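Local coordinates for peptidoglycan recognition protein-LC isoform LCx (Drosophila melanogaster, PDB 2F2L) that binds a disaccharide-tetrapeptide fragment of peptidoglycan that carries meso-diaminopimelic acid and probably senses bacteria in innate immunity, at residues V29-A34 with I64-L69; E39-C44 with R75-R80. All coordinates share one frame; numbering follows the deposited sequence.

Contact 1: residues V29-A34 with I64-L69; sequences VISHTA and IGYNFL. With MLD (glcnac(beta1-4)-murnac(1,6-anhydro)-L-ala-gamma-D-glu-meso-a2pm-D-ala), chain G.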
loop_
_atom_site.group_PDB
_atom_site.type_symbol
_atom_site.label_atom_id
_atom_site.label_comp_id
_atom_site.label_asym_id
_atom_site.label_seq_id
_atom_site.Cartn_x
_atom_site.Cartn_y
_atom_site.Cartn_z
ATOM N N VAL B 29 5.917 11.518 -16.817
ATOM C CA VAL B 29 5.058 10.385 -16.495
ATOM C C VAL B 29 4.306 10.668 -15.197
ATOM O O VAL B 29 4.909 10.868 -14.146
ATOM C CB VAL B 29 5.868 9.081 -16.376
ATOM C CG1 VAL B 29 4.935 7.915 -16.071
ATOM C CG2 VAL B 29 6.643 8.817 -17.662
ATOM N N ILE B 30 2.988 10.724 -15.291
ATOM C CA ILE B 30 2.138 10.984 -14.134
ATOM C C ILE B 30 1.651 9.680 -13.480
ATOM O O ILE B 30 1.039 8.822 -14.134
ATOM C CB ILE B 30 0.896 11.839 -14.528
ATOM C CG1 ILE B 30 1.334 13.195 -15.112
ATOM C CG2 ILE B 30 -0.087 11.972 -13.359
ATOM C CD1 ILE B 30 2.324 13.982 -14.300
ATOM N N SER B 31 1.911 9.559 -12.178
ATOM C CA SER B 31 1.447 8.422 -11.378
ATOM C C SER B 31 0.592 8.921 -10.220
ATOM O O SER B 31 0.422 10.129 -10.036
ATOM C CB SER B 31 2.651 7.641 -10.830
ATOM O OG SER B 31 3.501 8.480 -10.040
ATOM N N HIS B 32 0.047 7.987 -9.444
ATOM C CA HIS B 32 -0.403 8.302 -8.069
ATOM C C HIS B 32 0.313 7.370 -7.105
ATOM O O HIS B 32 0.926 6.388 -7.529
ATOM C CB HIS B 32 -1.947 8.217 -7.927
ATOM C CG HIS B 32 -2.538 6.858 -8.154
ATOM N ND1 HIS B 32 -3.891 6.614 -8.002
ATOM C CD2 HIS B 32 -1.982 5.667 -8.479
ATOM C CE1 HIS B 32 -4.136 5.341 -8.256
ATOM N NE2 HIS B 32 -2.994 4.742 -8.535
ATOM N N THR B 33 0.225 7.657 -5.817
ATOM C CA THR B 33 0.873 6.824 -4.809
ATOM C C THR B 33 0.079 5.581 -4.447
ATOM O O THR B 33 0.639 4.656 -3.847
ATOM C CB THR B 33 1.164 7.603 -3.480
ATOM O OG1 THR B 33 -0.064 8.037 -2.890
ATOM C CG2 THR B 33 2.127 8.764 -3.710
ATOM N N ALA B 34 -1.213 5.573 -4.788
ATOM C CA ALA B 34 -2.173 4.506 -4.423
ATOM C C ALA B 34 -2.292 4.259 -2.908
ATOM O O ALA B 34 -2.593 3.137 -2.442
ATOM C CB ALA B 34 -1.864 3.225 -5.164
ATOM N N ILE B 64 13.727 7.868 -2.629
ATOM C CA ILE B 64 12.339 7.902 -3.075
ATOM C C ILE B 64 12.362 7.926 -4.615
ATOM O O ILE B 64 13.220 8.572 -5.236
ATOM C CB ILE B 64 11.606 9.107 -2.489
ATOM C CG1 ILE B 64 10.100 8.963 -2.638
ATOM C CG2 ILE B 64 12.083 10.418 -3.133
ATOM C CD1 ILE B 64 9.339 9.924 -1.775
ATOM N N GLY B 65 11.446 7.183 -5.214
ATOM C CA GLY B 65 11.490 6.878 -6.637
ATOM C C GLY B 65 11.066 8.016 -7.536
ATOM O O GLY B 65 11.507 8.098 -8.661
ATOM N N TYR B 66 10.217 8.903 -7.040
ATOM C CA TYR B 66 9.691 9.981 -7.871
ATOM C C TYR B 66 10.662 11.159 -7.979
ATOM O O TYR B 66 11.500 11.383 -7.116
ATOM C CB TYR B 66 8.343 10.451 -7.338
ATOM C CG TYR B 66 7.320 9.332 -7.159
ATOM C CD1 TYR B 66 6.904 8.565 -8.247
ATOM C CD2 TYR B 66 6.807 9.021 -5.898
ATOM C CE1 TYR B 66 5.969 7.531 -8.097
ATOM C CE2 TYR B 66 5.860 7.994 -5.725
ATOM C CZ TYR B 66 5.454 7.252 -6.828
ATOM O OH TYR B 66 4.528 6.256 -6.681
ATOM N N ASN B 67 10.562 11.916 -9.063
ATOM C CA ASN B 67 11.268 13.167 -9.121
ATOM C C ASN B 67 10.562 14.199 -8.249
ATOM O O ASN B 67 11.217 14.940 -7.507
ATOM C CB ASN B 67 11.415 13.606 -10.572
ATOM C CG ASN B 67 12.276 12.662 -11.337
ATOM O OD1 ASN B 67 13.523 12.701 -11.131
ATOM N ND2 ASN B 67 11.706 11.843 -12.082
ATOM N N PHE B 68 9.233 14.223 -8.324
ATOM C CA PHE B 68 8.407 15.126 -7.522
ATOM C C PHE B 68 7.119 14.429 -7.113
ATOM O O PHE B 68 6.683 13.486 -7.762
ATOM C CB PHE B 68 8.052 16.405 -8.294
ATOM C CG PHE B 68 9.239 17.195 -8.756
ATOM C CD1 PHE B 68 9.829 18.138 -7.924
ATOM C CD2 PHE B 68 9.770 16.997 -10.029
ATOM C CE1 PHE B 68 10.910 18.869 -8.343
ATOM C CE2 PHE B 68 10.864 17.723 -10.457
ATOM C CZ PHE B 68 11.446 18.656 -9.614
ATOM N N LEU B 69 6.524 14.873 -6.010
ATOM C CA LEU B 69 5.173 14.440 -5.664
ATOM C C LEU B 69 4.331 15.681 -5.438
ATOM O O LEU B 69 4.869 16.718 -5.065
ATOM C CB LEU B 69 5.144 13.575 -4.395
ATOM C CG LEU B 69 6.012 12.334 -4.299
ATOM C CD1 LEU B 69 7.421 12.655 -3.796
ATOM C CD2 LEU B 69 5.305 11.300 -3.384
HETATM C CAA MLD G . -4.188 1.536 -7.664
HETATM C CAB MLD G . -2.888 1.256 -8.402
HETATM O OAC MLD G . -2.328 2.140 -9.037
HETATM N N2 MLD G . -2.440 0.009 -8.286
HETATM C C2 MLD G . -1.235 -0.493 -8.937
HETATM C C3 MLD G . -1.633 -1.765 -9.689
HETATM O O3 MLD G . -2.652 -1.523 -10.680
HETATM C C4 MLD G . -0.407 -2.459 -10.274
HETATM O O4 MLD G . -0.839 -3.711 -10.778
HETATM C C5 MLD G . 0.624 -2.694 -9.166
HETATM C C6 MLD G . 1.976 -3.276 -9.618
HETATM O O6 MLD G . 2.729 -3.651 -8.428
HETATM O O5 MLD G . 0.953 -1.423 -8.610
HETATM C C1 MLD G . -0.161 -0.818 -7.914
HETATM O O1 MLD G . 0.279 0.381 -7.332
HETATM C CA4 MLD G . 1.139 0.144 -6.193
HETATM C CA5 MLD G . 0.452 -0.336 -4.914
HETATM O OA5 MLD G . 0.619 0.566 -3.768
HETATM C CA6 MLD G . 1.337 -1.468 -4.524
HETATM O OA6 MLD G . 2.420 -0.845 -3.864
HETATM C CA1 MLD G . 2.049 0.545 -3.625
HETATM C CA2 MLD G . 2.699 1.404 -4.721
HETATM N NAD MLD G . 2.925 2.773 -4.211
HETATM C CAE MLD G . 4.112 3.353 -4.215
HETATM C CAF MLD G . 4.128 4.752 -3.632
HETATM O OAG MLD G . 5.136 2.836 -4.664
HETATM C CA3 MLD G . 1.808 1.490 -5.959
HETATM O OAH MLD G . 2.573 1.835 -7.166
HETATM C CAI MLD G . 2.491 3.230 -7.546
HETATM C CAJ MLD G . 1.349 3.508 -8.495
HETATM C CAL MLD G . 3.808 3.642 -8.237
HETATM O OAM MLD G . 3.875 4.782 -8.684
HETATM N N MLD G . 4.808 2.764 -8.303
HETATM C CA MLD G . 6.117 3.055 -8.902
HETATM C CB MLD G . 6.979 3.620 -7.767
HETATM C C MLD G . 6.714 1.713 -9.363
HETATM O O MLD G . 6.782 0.764 -8.579
HETATM N NAN MLD G . 7.097 1.685 -10.637
HETATM C CAO MLD G . 7.695 0.526 -11.319
HETATM C CAP MLD G . 7.002 0.261 -12.695
HETATM O OBA MLD G . 7.656 -0.406 -13.502
HETATM O OAQ MLD G . 5.870 0.743 -12.942
HETATM C CBB MLD G . 9.142 0.855 -11.672
HETATM C CBC MLD G . 10.081 0.978 -10.485
HETATM C CBD MLD G . 11.509 1.221 -11.006
HETATM O OBE MLD G . 11.714 1.736 -12.106
HETATM N NBF MLD G . 12.474 0.836 -10.198
HETATM C CBG MLD G . 13.891 0.998 -10.545
HETATM C CBH MLD G . 14.254 0.059 -11.713
HETATM O OBI MLD G . 13.870 -1.109 -11.731
HETATM N NBJ MLD G . 14.962 0.623 -12.690
HETATM C CBK MLD G . 15.435 -0.103 -13.890
HETATM C CBL MLD G . 16.957 0.053 -13.974
HETATM C CBM MLD G . 14.829 0.413 -15.213
HETATM O OBO MLD G . 14.424 1.604 -15.262
HETATM O OBN MLD G . 14.805 -0.409 -16.164
HETATM C CBP MLD G . 14.735 0.718 -9.290
HETATM C CBQ MLD G . 16.178 1.232 -9.438
HETATM C CBR MLD G . 16.955 1.083 -8.128
HETATM C CBS MLD G . 18.151 2.032 -8.026
HETATM C CBT MLD G . 17.647 3.463 -7.790
HETATM O OBV MLD G . 17.199 3.716 -6.659
HETATM O OBU MLD G . 17.727 4.270 -8.738
HETATM N NBW MLD G . 18.938 1.973 -9.263
#
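Ser31 and Thr33 approach the Tyr66 ring obliquely. Ser31 OG lies 3.3 Å from Tyr66 CE1. The methyl CG2 of Thr33 comes near the same ring, 4.3 Å from Tyr66 CE2. At the in-plane edge sits OAM, the lactyl carbonyl oxygen of the muramic acid, and Tyr66 OH donates to MLD OAM at 2.6 Å. His55, from helix 41-58, meets this ring edge-to-face.

The His32 ring has the backbone N of Ala34 over one face, offset toward the rim. At its edge, in plane, NE2 donates to the GlcNAc acetyl oxygen, with His32 NE2 to MLD OAC at 2.7 Å and the bond nearly straight (167°). At the other nitrogen, ND1 is hydrogen-bonded to the backbone N of Phe105, so both ring nitrogens are engaged and the ring rotation is fixed. With CG between the backbone N and the carbonyl carbon (chi1 63°) and CB pointing away from 64-69, the ring is turned to the ligand instead of to Tyr66.

The backbone of Thr33 adds a third grip: MLD NAD, the acetamido nitrogen of the anhydro sugar, donates to Thr33 O at 3.0 Å. Thr33 OG1 is bonded to Gly103 N, while CG2 reaches Leu69 CD2 at 4.1 Å, the two side chains crossing at about a right angle.

No hydrogen bond joins the two segments directly; the ligand bridges them. The end of strand 25-32 and the loop before strand 68-70 form part of the peptidoglycan-binding groove, where the sugars and the start of the stem peptide lie, on the amidase-like fold of the peptidoglycan recognition proteins.

Contact 2: residues E39-C44 with R75-R80; sequences ESREVC and RVYEGR. With MLD (glcnac(beta1-4)-murnac(1,6-anhydro)-L-ala-gamma-D-glu-meso-a2pm-D-ala), chain G.
Tyr77 reaches from its strand to the first turn of helix 41-58, where it meets Cys44 and Arg41. Its CB points toward the helix, and CG stands anti to the carbonyl carbon (chi1 -69°). The end of the ring remote from CB passes Cys44 CB, with Tyr77 CE2 at 3.8 Å and then Tyr77 CZ at 3.6 Å from it. The approach is oblique. At the tip, Tyr77 OH lies 3.3 Å from Cys44 CB and 3.5 Å from Arg41 CA.

The Arg75 chain is extended from CG to NE, and its guanidinium is turned at the end (chi4 79°). One face of the guanidinium carries Arg41 CB, offset toward the rim, with Arg75 NH1 3.7 Å from Arg41 CB. The helix start is capped by Ser40, whose OG accepts from Val43 N at 3.3 Å. Cys44 SG is tied to Cys38 by a disulfide. At the other end of 75-80, Arg80 takes the side-chain carboxylate of the diaminopimelate with two bonds, Arg80 NH1 to MLD OBU and Arg80 NH2 to MLD OBV, each 2.9 Å.

No hydrogen bond crosses between the segments: they meet by van der Waals contact, apolar at Cys44 and Tyr77. Tyr77 OH and Arg75 NH1 turn to Asp73, while Arg41 NH2 bonds to Glu8 O. The Asp73 carboxylate probably offsets the positive charge here, as may a citrate, probably from the crystallisation liquor, bound to the backbone N of Arg41 and Arg75 NH1.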
loop_
_atom_site.group_PDB
_atom_site.type_symbol
_atom_site.label_atom_id
_atom_site.label_comp_id
_atom_site.label_asym_id
_atom_site.label_seq_id
_atom_site.Cartn_x
_atom_site.Cartn_y
_atom_site.Cartn_z
ATOM N N GLU B 39 -4.184 16.847 3.129
ATOM C CA GLU B 39 -4.705 18.205 2.920
ATOM C C GLU B 39 -3.919 19.289 3.642
ATOM O O GLU B 39 -4.370 20.430 3.712
ATOM C CB GLU B 39 -6.172 18.295 3.383
ATOM C CG GLU B 39 -7.023 17.067 3.117
ATOM C CD GLU B 39 -7.165 16.760 1.647
ATOM O OE1 GLU B 39 -6.790 17.633 0.827
ATOM O OE2 GLU B 39 -7.651 15.652 1.313
ATOM N N SER B 40 -2.759 18.933 4.187
ATOM C CA SER B 40 -1.962 19.866 4.971
ATOM C C SER B 40 -0.492 19.483 4.910
ATOM O O SER B 40 -0.166 18.340 4.635
ATOM C CB SER B 40 -2.426 19.844 6.429
ATOM O OG SER B 40 -2.169 18.582 7.032
ATOM N N ARG B 41 0.395 20.432 5.211
ATOM C CA ARG B 41 1.840 20.151 5.171
ATOM C C ARG B 41 2.232 18.976 6.100
ATOM O O ARG B 41 2.997 18.082 5.720
ATOM C CB ARG B 41 2.629 21.417 5.514
ATOM C CG ARG B 41 4.113 21.210 5.415
ATOM C CD ARG B 41 4.910 22.477 5.544
ATOM N NE ARG B 41 6.314 22.117 5.696
ATOM C CZ ARG B 41 7.358 22.935 5.551
ATOM N NH1 ARG B 41 7.205 24.212 5.248
ATOM N NH2 ARG B 41 8.582 22.441 5.708
ATOM N N GLU B 42 1.685 18.981 7.311
ATOM C CA GLU B 42 1.926 17.915 8.280
ATOM C C GLU B 42 1.508 16.517 7.765
ATOM O O GLU B 42 2.268 15.541 7.863
ATOM C CB GLU B 42 1.175 18.235 9.578
ATOM C CG GLU B 42 1.263 17.125 10.607
ATOM C CD GLU B 42 0.792 17.537 11.991
ATOM O OE1 GLU B 42 -0.395 17.925 12.136
ATOM O OE2 GLU B 42 1.606 17.438 12.940
ATOM N N VAL B 43 0.292 16.412 7.252
ATOM C CA VAL B 43 -0.199 15.108 6.804
ATOM C C VAL B 43 0.537 14.682 5.534
ATOM O O VAL B 43 0.959 13.537 5.449
ATOM C CB VAL B 43 -1.724 15.058 6.626
ATOM C CG1 VAL B 43 -2.166 13.664 6.138
ATOM C CG2 VAL B 43 -2.417 15.350 7.941
ATOM N N CYS B 44 0.735 15.599 4.573
ATOM C CA CYS B 44 1.399 15.239 3.310
ATOM C C CYS B 44 2.860 14.861 3.525
ATOM O O CYS B 44 3.370 13.967 2.853
ATOM C CB CYS B 44 1.278 16.356 2.266
ATOM S SG CYS B 44 -0.433 16.620 1.690
ATOM N N ARG B 75 0.976 21.697 -2.315
ATOM C CA ARG B 75 2.440 21.849 -2.259
ATOM C C ARG B 75 3.090 20.728 -3.062
ATOM O O ARG B 75 2.538 19.637 -3.195
ATOM C CB ARG B 75 2.958 21.811 -0.819
ATOM C CG ARG B 75 2.488 22.971 0.040
ATOM C CD ARG B 75 3.150 22.958 1.427
ATOM N NE ARG B 75 2.662 24.082 2.247
ATOM C CZ ARG B 75 1.494 24.122 2.889
ATOM N NH1 ARG B 75 0.661 23.093 2.870
ATOM N NH2 ARG B 75 1.153 25.201 3.563
ATOM N N VAL B 76 4.261 21.030 -3.599
ATOM C CA VAL B 76 5.080 20.075 -4.296
ATOM C C VAL B 76 6.152 19.621 -3.317
ATOM O O VAL B 76 6.771 20.441 -2.632
ATOM C CB VAL B 76 5.749 20.693 -5.537
ATOM C CG1 VAL B 76 6.650 19.693 -6.206
ATOM C CG2 VAL B 76 4.673 21.219 -6.521
ATOM N N TYR B 77 6.330 18.301 -3.260
ATOM C CA TYR B 77 7.298 17.648 -2.387
ATOM C C TYR B 77 8.388 17.116 -3.287
ATOM O O TYR B 77 8.127 16.262 -4.115
ATOM C CB TYR B 77 6.594 16.528 -1.597
ATOM C CG TYR B 77 5.657 17.132 -0.615
ATOM C CD1 TYR B 77 6.061 17.354 0.701
ATOM C CD2 TYR B 77 4.404 17.585 -1.013
ATOM C CE1 TYR B 77 5.240 17.963 1.600
ATOM C CE2 TYR B 77 3.558 18.187 -0.118
ATOM C CZ TYR B 77 3.991 18.390 1.194
ATOM O OH TYR B 77 3.187 19.002 2.109
ATOM N N GLU B 78 9.595 17.663 -3.164
ATOM C CA GLU B 78 10.727 17.218 -3.978
ATOM C C GLU B 78 11.102 15.755 -3.665
ATOM O O GLU B 78 11.149 15.363 -2.512
ATOM C CB GLU B 78 11.945 18.116 -3.729
ATOM C CG GLU B 78 13.156 17.804 -4.593
ATOM C CD GLU B 78 14.426 18.583 -4.188
ATOM O OE1 GLU B 78 14.845 18.537 -2.994
ATOM O OE2 GLU B 78 15.030 19.204 -5.091
ATOM N N GLY B 79 11.351 14.962 -4.706
ATOM C CA GLY B 79 11.940 13.639 -4.556
ATOM C C GLY B 79 13.382 13.713 -5.029
ATOM O O GLY B 79 14.251 14.337 -4.377
ATOM N N ARG B 80 13.646 13.094 -6.172
ATOM C CA ARG B 80 14.969 13.190 -6.779
ATOM C C ARG B 80 15.217 14.521 -7.498
ATOM O O ARG B 80 16.360 14.818 -7.844
ATOM C CB ARG B 80 15.198 12.013 -7.720
ATOM C CG ARG B 80 15.170 10.699 -6.991
ATOM C CD ARG B 80 15.390 9.516 -7.898
ATOM N NE ARG B 80 15.163 8.265 -7.165
ATOM C CZ ARG B 80 15.750 7.090 -7.405
ATOM N NH1 ARG B 80 16.658 6.938 -8.361
ATOM N NH2 ARG B 80 15.427 6.049 -6.650
HETATM C CAA MLD G . -4.188 1.536 -7.664
HETATM C CAB MLD G . -2.888 1.256 -8.402
HETATM O OAC MLD G . -2.328 2.140 -9.037
HETATM N N2 MLD G . -2.440 0.009 -8.286
HETATM C C2 MLD G . -1.235 -0.493 -8.937
HETATM C C3 MLD G . -1.633 -1.765 -9.689
HETATM O O3 MLD G . -2.652 -1.523 -10.680
HETATM C C4 MLD G . -0.407 -2.459 -10.274
HETATM O O4 MLD G . -0.839 -3.711 -10.778
HETATM C C5 MLD G . 0.624 -2.694 -9.166
HETATM C C6 MLD G . 1.976 -3.276 -9.618
HETATM O O6 MLD G . 2.729 -3.651 -8.428
HETATM O O5 MLD G . 0.953 -1.423 -8.610
HETATM C C1 MLD G . -0.161 -0.818 -7.914
HETATM O O1 MLD G . 0.279 0.381 -7.332
HETATM C CA4 MLD G . 1.139 0.144 -6.193
HETATM C CA5 MLD G . 0.452 -0.336 -4.914
HETATM O OA5 MLD G . 0.619 0.566 -3.768
HETATM C CA6 MLD G . 1.337 -1.468 -4.524
HETATM O OA6 MLD G . 2.420 -0.845 -3.864
HETATM C CA1 MLD G . 2.049 0.545 -3.625
HETATM C CA2 MLD G . 2.699 1.404 -4.721
HETATM N NAD MLD G . 2.925 2.773 -4.211
HETATM C CAE MLD G . 4.112 3.353 -4.215
HETATM C CAF MLD G . 4.128 4.752 -3.632
HETATM O OAG MLD G . 5.136 2.836 -4.664
HETATM C CA3 MLD G . 1.808 1.490 -5.959
HETATM O OAH MLD G . 2.573 1.835 -7.166
HETATM C CAI MLD G . 2.491 3.230 -7.546
HETATM C CAJ MLD G . 1.349 3.508 -8.495
HETATM C CAL MLD G . 3.808 3.642 -8.237
HETATM O OAM MLD G . 3.875 4.782 -8.684
HETATM N N MLD G . 4.808 2.764 -8.303
HETATM C CA MLD G . 6.117 3.055 -8.902
HETATM C CB MLD G . 6.979 3.620 -7.767
HETATM C C MLD G . 6.714 1.713 -9.363
HETATM O O MLD G . 6.782 0.764 -8.579
HETATM N NAN MLD G . 7.097 1.685 -10.637
HETATM C CAO MLD G . 7.695 0.526 -11.319
HETATM C CAP MLD G . 7.002 0.261 -12.695
HETATM O OBA MLD G . 7.656 -0.406 -13.502
HETATM O OAQ MLD G . 5.870 0.743 -12.942
HETATM C CBB MLD G . 9.142 0.855 -11.672
HETATM C CBC MLD G . 10.081 0.978 -10.485
HETATM C CBD MLD G . 11.509 1.221 -11.006
HETATM O OBE MLD G . 11.714 1.736 -12.106
HETATM N NBF MLD G . 12.474 0.836 -10.198
HETATM C CBG MLD G . 13.891 0.998 -10.545
HETATM C CBH MLD G . 14.254 0.059 -11.713
HETATM O OBI MLD G . 13.870 -1.109 -11.731
HETATM N NBJ MLD G . 14.962 0.623 -12.690
HETATM C CBK MLD G . 15.435 -0.103 -13.890
HETATM C CBL MLD G . 16.957 0.053 -13.974
HETATM C CBM MLD G . 14.829 0.413 -15.213
HETATM O OBO MLD G . 14.424 1.604 -15.262
HETATM O OBN MLD G . 14.805 -0.409 -16.164
HETATM C CBP MLD G . 14.735 0.718 -9.290
HETATM C CBQ MLD G . 16.178 1.232 -9.438
HETATM C CBR MLD G . 16.955 1.083 -8.128
HETATM C CBS MLD G . 18.151 2.032 -8.026
HETATM C CBT MLD G . 17.647 3.463 -7.790
HETATM O OBV MLD G . 17.199 3.716 -6.659
HETATM O OBU MLD G . 17.727 4.270 -8.738
HETATM N NBW MLD G . 18.938 1.973 -9.263
#

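Overall arrangement
Contacts 1 and 2 have centres about 12 Å apart, and their segments alternate along the chain. Helix 41-58 links the strand of 29-34 to the loop of 64-69. Segments 64-69 and 75-80 then lie side by side, because strands 68-70 and 76-78 are antiparallel neighbours. Probable hydrogen bonds join them, with Asn67 O to Gly79 N at 2.8 Å and Ile64 O to Arg80 NE at 2.8 Å. The second probably steadies the arginine that binds the ligand. One MLD molecule spans both contacts: contact 1 bonds to its acetamido groups and lactyl carbonyl, while Arg80 of contact 2 holds the diaminopimelate side-chain carboxylate. The helix-strand packing of contact 2 lies away from that groove.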